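Local coordinates for protein short chain dehydrogenase (Rhodopseudomonas palustris, PDB 3H7A) that probably catalyses NAD(P)-dependent oxidation or reduction, as expected of a Rossmann-fold short-chain dehydrogenase, at residues Pro46-Ala49 with Glu50-Ala54; Arg38-Gly41 with Glu42-Ala45. All blocks are in the same frame, centred on the assembly; numbering follows the deposited sequence.

Contact 1: Pro46-Ala49 with Glu50-Ala54; sequences PLVA and EIEAA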
# COMPACT_ATOMS: atom_id res chain seq x y z
N PRO B 46 -8.26 19.52 35.78
CA PRO B 46 -8.50 20.68 34.92
C PRO B 46 -9.48 20.43 33.76
O PRO B 46 -10.35 21.27 33.51
CB PRO B 46 -7.10 21.02 34.38
CG PRO B 46 -6.18 20.51 35.44
CD PRO B 46 -6.81 19.22 35.87
N LEU B 47 -9.37 19.27 33.09
CA LEU B 47 -10.25 18.91 31.97
C LEU B 47 -11.71 18.81 32.41
O LEU B 47 -12.60 19.32 31.72
CB LEU B 47 -9.79 17.60 31.30
CG LEU B 47 -10.61 17.06 30.12
CD1 LEU B 47 -10.68 18.06 28.97
CD2 LEU B 47 -10.09 15.70 29.64
N VAL B 48 -11.94 18.15 33.54
CA VAL B 48 -13.29 18.01 34.09
C VAL B 48 -13.89 19.38 34.41
O VAL B 48 -15.02 19.66 34.01
CB VAL B 48 -13.31 17.09 35.32
CG1 VAL B 48 -14.69 17.03 35.94
CG2 VAL B 48 -12.86 15.70 34.94
N ALA B 49 -13.11 20.23 35.07
CA ALA B 49 -13.53 21.60 35.41
C ALA B 49 -13.92 22.40 34.18
O ALA B 49 -14.97 23.02 34.17
CB ALA B 49 -12.43 22.31 36.18
N GLU B 50 -13.09 22.34 33.14
CA GLU B 50 -13.32 23.03 31.88
C GLU B 50 -14.55 22.52 31.13
O GLU B 50 -15.32 23.30 30.59
CB GLU B 50 -12.09 22.91 30.99
CG GLU B 50 -12.10 23.80 29.76
CD GLU B 50 -10.81 23.72 28.95
OE1 GLU B 50 -9.88 22.98 29.35
OE2 GLU B 50 -10.74 24.41 27.90
N ILE B 51 -14.72 21.20 31.08
CA ILE B 51 -15.86 20.59 30.40
C ILE B 51 -17.18 20.90 31.15
O ILE B 51 -18.17 21.30 30.53
CB ILE B 51 -15.65 19.07 30.18
CG1 ILE B 51 -14.63 18.83 29.05
CG2 ILE B 51 -16.97 18.36 29.87
CD1 ILE B 51 -14.36 17.34 28.75
N GLU B 52 -17.16 20.76 32.48
CA GLU B 52 -18.35 20.99 33.31
C GLU B 52 -18.80 22.45 33.37
O GLU B 52 -20.00 22.72 33.42
CB GLU B 52 -18.16 20.44 34.73
CG GLU B 52 -18.26 18.92 34.84
CD GLU B 52 -17.95 18.39 36.24
OE1 GLU B 52 -17.39 19.14 37.07
OE2 GLU B 52 -18.24 17.20 36.51
N ALA B 53 -17.84 23.38 33.35
CA ALA B 53 -18.14 24.82 33.32
C ALA B 53 -18.79 25.24 32.01
O ALA B 53 -19.58 26.18 31.98
CB ALA B 53 -16.88 25.66 33.58
N ALA B 54 -18.48 24.54 30.93
CA ALA B 54 -19.12 24.79 29.64
C ALA B 54 -20.46 24.05 29.47
O ALA B 54 -21.08 24.15 28.42
CB ALA B 54 -18.17 24.45 28.49

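Contact 2: Arg38-Gly41 with Glu42-Ala45; sequences RRNG and EKLA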
# COMPACT_ATOMS: atom_id res chain seq x y z
N ARG B 38 -6.82 8.28 32.03
CA ARG B 38 -5.37 8.42 31.87
C ARG B 38 -4.73 7.72 33.07
O ARG B 38 -5.44 7.40 34.02
CB ARG B 38 -4.95 9.89 31.76
CG ARG B 38 -5.06 10.68 33.05
CD ARG B 38 -4.63 12.12 32.86
NE ARG B 38 -3.18 12.27 32.72
CZ ARG B 38 -2.58 13.41 32.41
NH1 ARG B 38 -3.28 14.52 32.19
NH2 ARG B 38 -1.26 13.45 32.31
N ARG B 39 -3.42 7.46 33.03
CA ARG B 39 -2.75 6.75 34.13
C ARG B 39 -3.00 7.39 35.49
O ARG B 39 -3.39 6.71 36.42
CB ARG B 39 -1.25 6.52 33.89
CG ARG B 39 -0.95 5.19 33.22
CD ARG B 39 0.31 4.54 33.79
NE ARG B 39 1.54 4.98 33.14
CZ ARG B 39 2.09 4.39 32.08
NH1 ARG B 39 3.22 4.87 31.56
NH2 ARG B 39 1.52 3.32 31.52
N ASN B 40 -2.81 8.71 35.58
CA ASN B 40 -3.13 9.42 36.82
C ASN B 40 -4.38 10.29 36.68
O ASN B 40 -4.30 11.43 36.20
CB ASN B 40 -1.93 10.22 37.33
CG ASN B 40 -2.22 11.00 38.62
OD1 ASN B 40 -1.84 12.16 38.74
ND2 ASN B 40 -2.92 10.36 39.57
N GLY B 41 -5.52 9.75 37.11
CA GLY B 41 -6.83 10.36 36.92
C GLY B 41 -7.05 11.70 37.60
O GLY B 41 -7.89 12.48 37.18
N GLU B 42 -6.27 11.97 38.65
CA GLU B 42 -6.32 13.26 39.32
C GLU B 42 -5.83 14.40 38.42
O GLU B 42 -6.28 15.53 38.55
CB GLU B 42 -5.53 13.21 40.63
CG GLU B 42 -6.22 12.35 41.71
CD GLU B 42 -5.35 12.10 42.95
OE1 GLU B 42 -5.93 11.84 44.03
OE2 GLU B 42 -4.10 12.17 42.85
N LYS B 43 -4.94 14.09 37.47
CA LYS B 43 -4.49 15.06 36.45
C LYS B 43 -5.57 15.44 35.43
O LYS B 43 -5.40 16.39 34.67
CB LYS B 43 -3.23 14.56 35.74
CG LYS B 43 -1.92 15.03 36.36
CD LYS B 43 -0.72 14.39 35.66
CE LYS B 43 0.38 15.41 35.35
NZ LYS B 43 1.15 15.79 36.56
N LEU B 44 -6.69 14.72 35.43
CA LEU B 44 -7.85 15.08 34.60
C LEU B 44 -8.70 16.19 35.20
O LEU B 44 -9.63 16.66 34.55
CB LEU B 44 -8.75 13.86 34.33
CG LEU B 44 -8.16 12.73 33.49
CD1 LEU B 44 -8.85 11.40 33.73
CD2 LEU B 44 -8.17 13.11 32.02
N ALA B 45 -8.40 16.60 36.43
CA ALA B 45 -9.19 17.63 37.13
C ALA B 45 -9.34 18.97 36.38
O ALA B 45 -10.45 19.50 36.35
CB ALA B 45 -8.69 17.85 38.57

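Contact 1: Pro46-Ala49 with Glu50-Ala54
Pro46 O takes the amide of Glu50 in one of four consecutive i to i+4 hydrogen bonds that join 46-49 to 50-53 in helix 45-53, the connecting helix of a right-handed beta-alpha-beta crossover in the Rossmann fold. Leu47 O to Ile51 N (2.9 Å), Val48 O to Glu52 N and Ala49 O to Ala53 N follow. All are fairly straight, with N-H...O angles of 153 to 164°.

Apolar contact runs along the inner side of the helix. Leu47 and Ile51 lie side by side, CD1 of Leu47 meeting CD1 of Ile51 at 3.8 Å. Both side chains also touch helix 18-29, Leu47 on Ala21 and Ala24, Ile51 on Ala28, while Val48 and Ile51 reach Ile58 of strand 57-62.

The charged side chains part ways. Glu50, with CG anti to its backbone N (chi1 -169°) and an extended chain, forms a salt bridge through OE2 to Lys25 of helix 18-29, tying the two helices together beside the apolar seam. Glu52 instead runs alongside Val48: its carboxylate carbon CD sits 3.5 Å from Val48 CG1, with OE1 and OE2 each 3.6 Å from that same methyl.

Contact 2: Arg38-Gly41 with Glu42-Ala45
Arg38 lays one face of its guanidinium against the aliphatic part of Lys43. Lys43 CB stands 3.5 Å above the guanidinium plane, offset toward its rim, and Lys43 CD comes 3.5 Å from Arg38 NH2. The two side chains cross at a slant, and the bends of the lysine at chi3 and chi4 lead its amino group off, keeping NZ 5.4 Å from Arg38 NH2. The like charges therefore do not touch, and the contact is made by methylenes against a flat cation.

Nearer its root the same arginine packs on Leu44. The two run past each other in opposite directions, Arg38 CD lying 3.6 Å from Leu44 CG. A chi1 of 71° sets Arg38 CG between the backbone N and the carbonyl carbon, and the bend at chi3 then turns the guanidinium toward Lys43.

The backbone winds through a short 3-10 turn. Lys43 N donates to Asn40 O at 3.0 Å and Leu44 N to Gly41 O at 3.1 Å, both i to i+3 bonds, as in a 3-10 turn. Over this turn the Asn40 side chain crosses Lys43 at about a right angle, its OD1 3.7 Å from Lys43 CG. Toward Glu42 its amide is turned 75° from the carboxylate, and ND2 stays 3.9 Å from Glu42 OE2.

In the fold this is the turn that leaves the C-terminal end of strand 33-38 and leads into helix 45-53. Neighbouring strand 57-62 and the residue after it hold its start: Ser62 OG hydrogen-bonds Gly41 N, and Arg38 pairs through its backbone with Leu63.

How the contacts relate
Contact 2 comes first along the chain and contact 1 follows directly, Ala45 joining Pro46, with their centres 13 Å apart on the same side of the chain's centre. Together they trace the crossover from strand 33-38 to strand 57-62, the outermost strand at this end of the seven-stranded parallel sheet: residues 38-44 make the turn off the strand, and helix 45-53 runs back along the sheet, ending just before Ala54. Beyond their shared junction they do not touch. Contact 1 belongs to the helical layer beside helix 18-29, whereas contact 2 lies at the C-terminal ends of the strands, the edge where Rossmann folds generally bind their dinucleotide.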